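Local coordinates for oxetanocin-like protein (Pyrococcus furiosus, PDB 1XX7), which probably removes phosphate from 2'-deoxyribonucleoside 5'-phosphates as a metal-dependent, dimeric 5'-deoxynucleotidase of the HD-domain family, at residues S42-V45 and A46-L50; I74-L77 and G78-I81; Q139-E142 and Y143-G147; F154-A157 and L158-L161. One frame throughout, in Å; residues are numbered along the deposited sequence.

Contact 1. Residues S42-V45 and A46-L50; sequences SYRV and AFITL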
loop_
_atom_site.group_PDB
_atom_site.type_symbol
_atom_site.label_atom_id
_atom_site.label_comp_id
_atom_site.label_asym_id
_atom_site.label_seq_id
_atom_site.Cartn_x
_atom_site.Cartn_y
_atom_site.Cartn_z
ATOM N N SER A 42 16.744 6.615 8.535
ATOM C CA SER A 42 17.513 7.071 9.681
ATOM C C SER A 42 17.976 5.973 10.612
ATOM O O SER A 42 19.075 6.085 11.206
ATOM C CB SER A 42 16.720 8.086 10.503
ATOM O OG SER A 42 16.487 9.249 9.772
ATOM N N TYR A 43 17.155 4.937 10.747
ATOM C CA TYR A 43 17.569 3.710 11.406
ATOM C C TYR A 43 18.836 3.102 10.802
ATOM O O TYR A 43 19.794 2.757 11.547
ATOM C CB TYR A 43 16.483 2.622 11.397
ATOM C CG TYR A 43 17.094 1.368 11.922
ATOM C CD1 TYR A 43 17.423 1.265 13.281
ATOM C CD2 TYR A 43 17.479 0.373 11.092
ATOM C CE1 TYR A 43 18.073 0.156 13.778
ATOM C CE2 TYR A 43 18.145 -0.763 11.585
ATOM C CZ TYR A 43 18.428 -0.841 12.941
ATOM O OH TYR A 43 19.090 -1.907 13.466
ATOM N N ARG A 44 18.835 2.876 9.481
ATOM C CA ARG A 44 20.006 2.219 8.851
ATOM C C ARG A 44 21.226 3.139 8.783
ATOM O O ARG A 44 22.377 2.658 8.815
ATOM C CB ARG A 44 19.719 1.596 7.487
ATOM C CG ARG A 44 20.749 0.532 7.155
ATOM C CD ARG A 44 20.400 -0.358 6.015
ATOM N NE ARG A 44 20.342 0.384 4.771
ATOM C CZ ARG A 44 20.108 -0.152 3.578
ATOM N NH1 ARG A 44 20.007 -1.466 3.435
ATOM N NH2 ARG A 44 20.038 0.634 2.521
ATOM N N VAL A 45 20.992 4.441 8.718
ATOM C CA VAL A 45 22.095 5.423 8.833
ATOM C C VAL A 45 22.830 5.261 10.220
ATOM O O VAL A 45 24.069 5.235 10.260
ATOM C CB VAL A 45 21.610 6.900 8.621
ATOM C CG1 VAL A 45 22.710 7.911 8.952
ATOM C CG2 VAL A 45 21.158 7.104 7.199
ATOM N N ALA A 46 22.044 5.165 11.313
ATOM C CA ALA A 46 22.566 4.901 12.648
ATOM C C ALA A 46 23.309 3.589 12.664
ATOM O O ALA A 46 24.476 3.537 13.126
ATOM C CB ALA A 46 21.459 4.903 13.696
ATOM N N PHE A 47 22.674 2.544 12.092
ATOM C CA PHE A 47 23.337 1.257 11.954
ATOM C C PHE A 47 24.676 1.318 11.191
ATOM O O PHE A 47 25.655 0.676 11.583
ATOM C CB PHE A 47 22.416 0.191 11.334
ATOM C CG PHE A 47 23.077 -1.130 11.169
ATOM C CD1 PHE A 47 23.187 -1.991 12.222
ATOM C CD2 PHE A 47 23.665 -1.493 9.970
ATOM C CE1 PHE A 47 23.852 -3.232 12.064
ATOM C CE2 PHE A 47 24.298 -2.714 9.829
ATOM C CZ PHE A 47 24.375 -3.587 10.878
ATOM N N ILE A 48 24.684 2.000 10.053
ATOM C CA ILE A 48 25.858 2.025 9.207
ATOM C C ILE A 48 26.950 2.824 9.921
ATOM O O ILE A 48 28.123 2.450 9.871
ATOM C CB ILE A 48 25.567 2.661 7.816
ATOM C CG1 ILE A 48 24.693 1.738 6.977
ATOM C CG2 ILE A 48 26.895 3.007 7.065
ATOM C CD1 ILE A 48 24.035 2.419 5.830
ATOM N N THR A 49 26.547 3.908 10.574
ATOM C CA THR A 49 27.469 4.751 11.360
ATOM C C THR A 49 28.246 3.916 12.411
ATOM O O THR A 49 29.468 4.030 12.527
ATOM C CB THR A 49 26.713 5.948 12.046
ATOM O OG1 THR A 49 26.167 6.820 11.056
ATOM C CG2 THR A 49 27.646 6.741 12.960
ATOM N N LEU A 50 27.504 3.098 13.169
ATOM C CA LEU A 50 28.054 2.145 14.117
ATOM C C LEU A 50 29.049 1.201 13.465
ATOM O O LEU A 50 30.170 1.058 13.932
ATOM C CB LEU A 50 26.924 1.340 14.736
ATOM C CG LEU A 50 27.261 0.277 15.791
ATOM C CD1 LEU A 50 27.989 0.914 16.958
ATOM C CD2 LEU A 50 25.989 -0.343 16.265
#

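Contact 2. Residues I74-L77 and G78-I81; sequences IHDL and GEAI. With NI (nickel (II) ion), chain G.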
loop_
_atom_site.group_PDB
_atom_site.type_symbol
_atom_site.label_atom_id
_atom_site.label_comp_id
_atom_site.label_asym_id
_atom_site.label_seq_id
_atom_site.Cartn_x
_atom_site.Cartn_y
_atom_site.Cartn_z
ATOM N N ILE A 74 19.612 12.275 15.120
ATOM C CA ILE A 74 18.910 13.569 14.964
ATOM C C ILE A 74 19.003 14.140 13.537
ATOM O O ILE A 74 18.336 15.096 13.217
ATOM C CB ILE A 74 19.367 14.603 16.018
ATOM C CG1 ILE A 74 20.854 14.939 15.884
ATOM C CG2 ILE A 74 19.088 14.059 17.463
ATOM C CD1 ILE A 74 21.191 16.001 14.908
ATOM N N HIS A 75 19.811 13.539 12.666
ATOM C CA HIS A 75 20.233 14.272 11.476
ATOM C C HIS A 75 19.102 14.654 10.488
ATOM O O HIS A 75 19.189 15.699 9.835
ATOM C CB HIS A 75 21.380 13.569 10.795
ATOM C CG HIS A 75 20.952 12.567 9.792
ATOM N ND1 HIS A 75 20.538 11.304 10.140
ATOM C CD2 HIS A 75 20.825 12.654 8.450
ATOM C CE1 HIS A 75 20.172 10.650 9.054
ATOM N NE2 HIS A 75 20.352 11.437 8.013
ATOM N N ASP A 76 18.035 13.846 10.417
ATOM C CA ASP A 76 16.892 14.133 9.550
ATOM C C ASP A 76 15.621 14.389 10.362
ATOM O O ASP A 76 14.536 14.452 9.793
ATOM C CB ASP A 76 16.664 12.986 8.575
ATOM C CG ASP A 76 17.610 13.031 7.390
ATOM O OD1 ASP A 76 18.314 14.028 7.222
ATOM O OD2 ASP A 76 17.654 12.066 6.602
ATOM N N LEU A 77 15.767 14.612 11.672
ATOM C CA LEU A 77 14.622 14.824 12.537
ATOM C C LEU A 77 13.853 16.135 12.242
ATOM O O LEU A 77 12.636 16.211 12.468
ATOM C CB LEU A 77 15.087 14.808 13.978
ATOM C CG LEU A 77 14.054 14.743 15.093
ATOM C CD1 LEU A 77 12.904 13.698 14.832
ATOM C CD2 LEU A 77 14.822 14.430 16.381
ATOM N N GLY A 78 14.563 17.143 11.721
ATOM C CA GLY A 78 13.936 18.363 11.230
ATOM C C GLY A 78 12.937 18.143 10.085
ATOM O O GLY A 78 12.067 18.997 9.837
ATOM N N GLU A 79 13.055 16.994 9.415
ATOM C CA GLU A 79 12.120 16.604 8.368
ATOM C C GLU A 79 10.746 16.209 8.912
ATOM O O GLU A 79 9.780 16.208 8.167
ATOM C CB GLU A 79 12.723 15.494 7.483
ATOM C CG GLU A 79 14.022 15.956 6.859
ATOM C CD GLU A 79 14.603 15.049 5.792
ATOM O OE1 GLU A 79 14.246 13.845 5.683
ATOM O OE2 GLU A 79 15.473 15.559 5.075
ATOM N N ALA A 80 10.660 15.907 10.213
ATOM C CA ALA A 80 9.389 15.735 10.885
ATOM C C ALA A 80 8.502 16.949 10.712
ATOM O O ALA A 80 7.297 16.822 10.624
ATOM C CB ALA A 80 9.590 15.426 12.393
ATOM N N ILE A 81 9.119 18.112 10.639
ATOM C CA ILE A 81 8.446 19.409 10.423
ATOM C C ILE A 81 8.439 19.867 8.948
ATOM O O ILE A 81 7.419 20.290 8.416
ATOM C CB ILE A 81 9.145 20.455 11.359
ATOM C CG1 ILE A 81 9.206 19.847 12.775
ATOM C CG2 ILE A 81 8.453 21.791 11.330
ATOM C CD1 ILE A 81 9.363 20.787 13.879
HETATM NI NI NI G . 19.491 11.248 5.862
HETATM O O HOH W 1 17.052 17.533 10.278
HETATM O O HOH W 2 15.811 11.877 4.701
#

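Contact 3. Residues Q139-E142 and Y143-G147; sequences QAYE and YELSG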
loop_
_atom_site.group_PDB
_atom_site.type_symbol
_atom_site.label_atom_id
_atom_site.label_comp_id
_atom_site.label_asym_id
_atom_site.label_seq_id
_atom_site.Cartn_x
_atom_site.Cartn_y
_atom_site.Cartn_z
ATOM N N GLN A 139 20.124 1.471 -0.899
ATOM C CA GLN A 139 18.680 1.435 -1.066
ATOM C C GLN A 139 18.275 1.494 -2.531
ATOM O O GLN A 139 17.348 0.808 -2.934
ATOM C CB GLN A 139 17.994 2.557 -0.276
ATOM C CG GLN A 139 16.447 2.425 -0.250
ATOM C CD GLN A 139 16.012 1.125 0.375
ATOM O OE1 GLN A 139 16.284 0.878 1.559
ATOM N NE2 GLN A 139 15.367 0.258 -0.420
ATOM N N ALA A 140 19.019 2.262 -3.330
ATOM C CA ALA A 140 18.781 2.367 -4.773
ATOM C C ALA A 140 19.006 1.036 -5.467
ATOM O O ALA A 140 18.144 0.596 -6.240
ATOM C CB ALA A 140 19.624 3.480 -5.401
ATOM N N TYR A 141 20.090 0.362 -5.114
ATOM C CA TYR A 141 20.352 -1.005 -5.566
ATOM C C TYR A 141 19.223 -1.995 -5.136
ATOM O O TYR A 141 18.740 -2.791 -5.922
ATOM C CB TYR A 141 21.732 -1.438 -5.046
ATOM C CG TYR A 141 21.951 -2.924 -5.054
ATOM C CD1 TYR A 141 22.337 -3.591 -6.230
ATOM C CD2 TYR A 141 21.748 -3.667 -3.906
ATOM C CE1 TYR A 141 22.515 -4.953 -6.247
ATOM C CE2 TYR A 141 21.923 -5.058 -3.908
ATOM C CZ TYR A 141 22.311 -5.689 -5.074
ATOM O OH TYR A 141 22.477 -7.049 -5.071
ATOM N N GLU A 142 18.777 -1.910 -3.886
ATOM C CA GLU A 142 17.672 -2.755 -3.413
ATOM C C GLU A 142 16.409 -2.458 -4.192
ATOM O O GLU A 142 15.709 -3.378 -4.532
ATOM C CB GLU A 142 17.425 -2.552 -1.918
ATOM C CG GLU A 142 18.630 -3.039 -1.093
ATOM C CD GLU A 142 18.534 -2.694 0.347
ATOM O OE1 GLU A 142 17.889 -3.421 1.121
ATOM O OE2 GLU A 142 19.086 -1.688 0.719
ATOM N N TYR A 143 16.116 -1.182 -4.488
ATOM C CA TYR A 143 14.891 -0.860 -5.233
ATOM C C TYR A 143 14.979 -1.309 -6.691
ATOM O O TYR A 143 14.001 -1.726 -7.230
ATOM C CB TYR A 143 14.463 0.612 -5.117
ATOM C CG TYR A 143 13.813 0.967 -3.799
ATOM C CD1 TYR A 143 12.937 0.064 -3.127
ATOM C CD2 TYR A 143 14.048 2.209 -3.220
ATOM C CE1 TYR A 143 12.346 0.417 -1.852
ATOM C CE2 TYR A 143 13.444 2.581 -2.028
ATOM C CZ TYR A 143 12.605 1.680 -1.335
ATOM O OH TYR A 143 12.091 2.119 -0.160
ATOM N N GLU A 144 16.164 -1.278 -7.280
ATOM C CA GLU A 144 16.401 -1.870 -8.589
ATOM C C GLU A 144 16.160 -3.389 -8.645
ATOM O O GLU A 144 15.593 -3.870 -9.600
ATOM C CB GLU A 144 17.811 -1.571 -9.049
ATOM C CG GLU A 144 18.028 -0.086 -9.357
ATOM C CD GLU A 144 19.485 0.272 -9.683
ATOM O OE1 GLU A 144 20.362 -0.626 -9.710
ATOM O OE2 GLU A 144 19.753 1.470 -9.912
ATOM N N LEU A 145 16.573 -4.118 -7.622
ATOM C CA LEU A 145 16.264 -5.529 -7.505
ATOM C C LEU A 145 14.740 -5.856 -7.523
ATOM O O LEU A 145 14.346 -6.924 -7.944
ATOM C CB LEU A 145 16.911 -6.077 -6.225
ATOM C CG LEU A 145 18.444 -6.253 -6.161
ATOM C CD1 LEU A 145 18.809 -6.950 -4.829
ATOM C CD2 LEU A 145 18.927 -7.103 -7.327
ATOM N N SER A 146 13.917 -4.935 -7.051
ATOM C CA SER A 146 12.460 -5.099 -6.989
ATOM C C SER A 146 11.777 -4.434 -8.171
ATOM O O SER A 146 10.558 -4.452 -8.250
ATOM C CB SER A 146 11.894 -4.467 -5.689
ATOM O OG SER A 146 12.448 -5.158 -4.586
ATOM N N GLY A 147 12.561 -3.814 -9.069
ATOM C CA GLY A 147 12.074 -3.467 -10.376
ATOM C C GLY A 147 12.338 -2.086 -10.926
ATOM O O GLY A 147 12.105 -1.858 -12.126
#

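Contact 4. Residues F154-A157 and L158-L161; sequences FWNA and LEDL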
loop_
_atom_site.group_PDB
_atom_site.type_symbol
_atom_site.label_atom_id
_atom_site.label_comp_id
_atom_site.label_asym_id
_atom_site.label_seq_id
_atom_site.Cartn_x
_atom_site.Cartn_y
_atom_site.Cartn_z
ATOM N N PHE A 154 21.269 8.012 -8.515
ATOM C CA PHE A 154 21.474 7.993 -7.062
ATOM C C PHE A 154 22.869 7.489 -6.730
ATOM O O PHE A 154 23.419 7.793 -5.680
ATOM C CB PHE A 154 20.387 7.166 -6.354
ATOM C CG PHE A 154 19.071 7.867 -6.279
ATOM C CD1 PHE A 154 18.869 8.886 -5.384
ATOM C CD2 PHE A 154 18.045 7.548 -7.149
ATOM C CE1 PHE A 154 17.638 9.561 -5.351
ATOM C CE2 PHE A 154 16.831 8.203 -7.096
ATOM C CZ PHE A 154 16.624 9.191 -6.214
ATOM N N TRP A 155 23.448 6.754 -7.664
ATOM C CA TRP A 155 24.816 6.284 -7.561
ATOM C C TRP A 155 25.864 7.392 -7.705
ATOM O O TRP A 155 27.037 7.190 -7.379
ATOM C CB TRP A 155 25.033 5.248 -8.638
ATOM C CG TRP A 155 24.146 4.054 -8.450
ATOM C CD1 TRP A 155 22.817 3.920 -8.805
ATOM C CD2 TRP A 155 24.529 2.810 -7.862
ATOM N NE1 TRP A 155 22.368 2.671 -8.474
ATOM C CE2 TRP A 155 23.401 1.969 -7.892
ATOM C CE3 TRP A 155 25.721 2.330 -7.295
ATOM C CZ2 TRP A 155 23.430 0.680 -7.376
ATOM C CZ3 TRP A 155 25.747 1.067 -6.794
ATOM C CH2 TRP A 155 24.613 0.250 -6.831
ATOM N N ASN A 156 25.447 8.558 -8.201
ATOM C CA ASN A 156 26.356 9.683 -8.354
ATOM C C ASN A 156 26.842 10.179 -6.988
ATOM O O ASN A 156 27.844 10.900 -6.909
ATOM C CB ASN A 156 25.700 10.837 -9.158
ATOM C CG ASN A 156 25.425 10.465 -10.622
ATOM O OD1 ASN A 156 26.063 9.565 -11.182
ATOM N ND2 ASN A 156 24.474 11.173 -11.250
ATOM N N ALA A 157 26.145 9.794 -5.915
ATOM C CA ALA A 157 26.575 10.170 -4.566
ATOM C C ALA A 157 27.897 9.487 -4.162
ATOM O O ALA A 157 28.574 9.988 -3.284
ATOM C CB ALA A 157 25.459 9.908 -3.507
ATOM N N LEU A 158 28.258 8.370 -4.795
ATOM C CA LEU A 158 29.598 7.797 -4.600
ATOM C C LEU A 158 30.687 8.862 -4.829
ATOM O O LEU A 158 31.643 8.954 -4.042
ATOM C CB LEU A 158 29.857 6.621 -5.528
ATOM C CG LEU A 158 29.412 5.236 -5.108
ATOM C CD1 LEU A 158 29.570 4.234 -6.270
ATOM C CD2 LEU A 158 30.187 4.762 -3.895
ATOM N N GLU A 159 30.525 9.678 -5.878
ATOM C CA GLU A 159 31.501 10.725 -6.207
ATOM C C GLU A 159 31.669 11.734 -5.072
ATOM O O GLU A 159 32.742 12.287 -4.893
ATOM C CB GLU A 159 31.084 11.491 -7.472
ATOM C CG GLU A 159 30.870 10.642 -8.740
ATOM C CD GLU A 159 30.060 11.378 -9.841
ATOM O OE1 GLU A 159 29.451 12.448 -9.545
ATOM O OE2 GLU A 159 30.029 10.871 -11.003
ATOM N N ASP A 160 30.597 11.989 -4.323
ATOM C CA ASP A 160 30.622 12.971 -3.223
ATOM C C ASP A 160 31.435 12.494 -1.980
ATOM O O ASP A 160 31.790 13.298 -1.120
ATOM C CB ASP A 160 29.199 13.310 -2.734
ATOM C CG ASP A 160 28.217 13.649 -3.855
ATOM O OD1 ASP A 160 28.612 13.741 -5.057
ATOM O OD2 ASP A 160 27.016 13.820 -3.494
ATOM N N LEU A 161 31.711 11.188 -1.895
ATOM C CA LEU A 161 32.391 10.595 -0.729
ATOM C C LEU A 161 33.881 10.835 -0.694
ATOM O O LEU A 161 34.443 11.061 0.386
ATOM C CB LEU A 161 32.135 9.091 -0.683
ATOM C CG LEU A 161 30.657 8.738 -0.604
ATOM C CD1 LEU A 161 30.522 7.277 -0.370
ATOM C CD2 LEU A 161 30.012 9.554 0.480
#

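Contact 1. Residues S42-V45 and A46-L50
Thr49 overlaps the carbonyl of Val45, one helical turn back: its OG1 donates to Val45 O at 2.7 Å. A first torsion of -64° sets OG1 beside the backbone N of Thr49, on the side of the preceding turn where Val45 O lies. The hydroxyl donor sits 38° out of the carbonyl plane, while Thr49 N reaches Val45 O from the other face at 2.8 Å; two hydrogen bonds therefore grip one acceptor. On the adjoining strip of helix 38-58, Ile48 lays CG1 and CD1 against the aliphatic stem of Arg44, with CD1 4.0 Å from Arg44 CG. Beyond that stem the guanidinium forms salt bridges with Asp135 and Glu142 on helix 123-145. Tyr43 and Phe47 touch more lightly, Tyr43 CE2 lying 4.4 Å from Phe47 CB, and both rings pack on Leu77 of the second subunit; Tyr43 OH also bonds to Ile73 O of that subunit. The Val45 side chain packs on His75 and Asp132 of the nickel site. The double use of Val45 O satisfies a buried hydroxyl within its own helix, which lets Thr49 pack as a nearly apolar side chain on Ala68, Leu69 and Ala72 of helix 65-74.

Contact 2. Residues I74-L77 and G78-I81
His75 is linked to Gly78 through a water, which donates to His75 O and accepts from Gly78 N, 2.9 Å from each. Its imidazole serves the metal: NE2 binds nickel at 2.3 Å, and ND1 is hydrogen-bonded to Ala72 O, which fixes the ring's rotation. A first torsion of 89° sets CG between the backbone N and the carbonyl carbon, with CB of Asp76 over the rim of one ring face. Asp76 follows as the second ligand, OD2 to nickel 2.1 Å; His41 and Asp132 complete the protein ligands, the H...HD...D set that marks an HD domain. The Asp76 side chain runs alongside Glu79 in the same direction, their carboxylates stacked with planes only 9° apart and Asp76 OD1 3.9 Å from Glu79 OE2. The backbone makes this possible: a type I turn from Asp76 to Glu79, closed by Glu79 N to Asp76 O at 3.0 Å, brings both residues to one side. A second water donates to Asp76 OD2 and to Glu79 OE1, 2.7 Å from each. Leu77 O then accepts from Ala80 N, while the Leu77 side chain heads away to pack on helices 10-18 and 95-106. Spending its hydrogens on two stacked acid groups, the second water ties Glu79 to a first-shell ligand as a second-shell residue and probably eases the closeness of like charges.

Contact 3. Residues Q139-E142 and Y143-G147
Helix 123-145 ends here in a Schellman motif at Gly147, and in its last turns the Gln139 amide meets the Tyr143 ring. Gly147 has positive phi and sends its N back to Glu144 O and, weakly, to Tyr143 O; a beta carbon there would collide with the carbonyl oxygen of Ser146. Gln139 NE2 lies over the centre of the Tyr143 ring, 3.2 Å above its plane and 3.2 Å from Tyr143 CZ, with amide and ring planes 45° apart. Two torsions put it there: CG is opposite the backbone N (chi1 -171°), and a bend at chi2 (60°) folds the amide over the ring, leaving Gln139 CG 3.5 Å from Tyr143 CE2. The same two residues are joined through the backbone, Tyr143 N donating to Gln139 O at 2.8 Å. On another side of the helix Leu145 CG lies over one face of the Tyr141 ring, towards its rim, with Leu145 CD1 3.7 Å from both Tyr141 CZ and Tyr141 OH. Tyr143 is held at its far end by Glu36 N, which bonds to OH, and meets Trp27 edge-to-face. Putting an alanine at Tyr143 would probably strip the Gln139 amide of the ring beneath NE2, leaving the Lys20 bond of the second subunit as its hold, and leave Glu36 N without its acceptor. In that bond Gln139 OE1 faces Lys20 NZ; the positive charge is likely to polarise the amide and make NE2 more positive, which suits its place over an electron-rich ring face.

Contact 4. Residues F154-A157 and L158-L161
From Trp155 to Asp160 the backbone closes tight three-residue steps: Leu158 N bonds to Trp155 O at 3.1 Å, its donor 55° out of the carbonyl plane, and weaker bonds follow from Glu159 N to Asn156 O and from Asp160 N to Ala157 O. Several side chains follow that spacing. Leu158 points CD1 at the edge of the Trp155 indole, near the ring plane and 4.4 Å from Trp155 CE3. With CG beside its own backbone N (chi1 -86°), Leu158 can meet the indole and also pack on Ile174 and Arg178 of helix 171-179. Trp155 also packs on Ile137 and Tyr141 of helix 123-145, and its NE1 probably bonds to Glu144 OE2. The 3-10 segment 154-155 passes here into the short, weakly bonded helix 157-161, in touch with both helix 123-145 and helix 171-179 of the all-helical HD domain. On the solvent side Asn156 and Glu159 run alongside each other, amide and carboxylate planes 11° apart; Glu159 OE1 is 4.1 Å from Asn156 CB, which makes this a loose apposition. Asp160 folds its carboxylate back over the preceding turn, OD2 3.8 Å from Ala157 CA and OD1 3.5 Å from Asn156 O, two acceptors that do not bond. Its OD2 forms a long, weak ion pair with Lys133. Replacing Asp160 by a leucine would probably leave Lys133 without that distant counter-charge and set an apolar group beside Asn156 O. Leu161 lies a residue further on, its CG 3.6 Å from Ala157 O and its side chain against Lys133.

In the fold
From the N terminus, contact 1 lies within helix 38-58, contact 2 rounds the turn between helices 65-74 and 79-82, contact 3 ends helix 123-145, and contact 4 leads into helix 157-161. Each is local, so none closes a long loop; they follow in series, neither nesting nor crossing. Space joins them instead. Contact 1 meets contact 2 beside the metal site, where Val45 CG1 is 3.7 Å from His75 CE1, and meets contact 3 through a salt bridge between helices 38-58 and 123-145; contacts 1, 2 and 3 all touch the second subunit. Contact 3 packs on contact 4. Contacts 2 and 4 lie on opposite sides of the chain's centre, about 22 Å apart between centres.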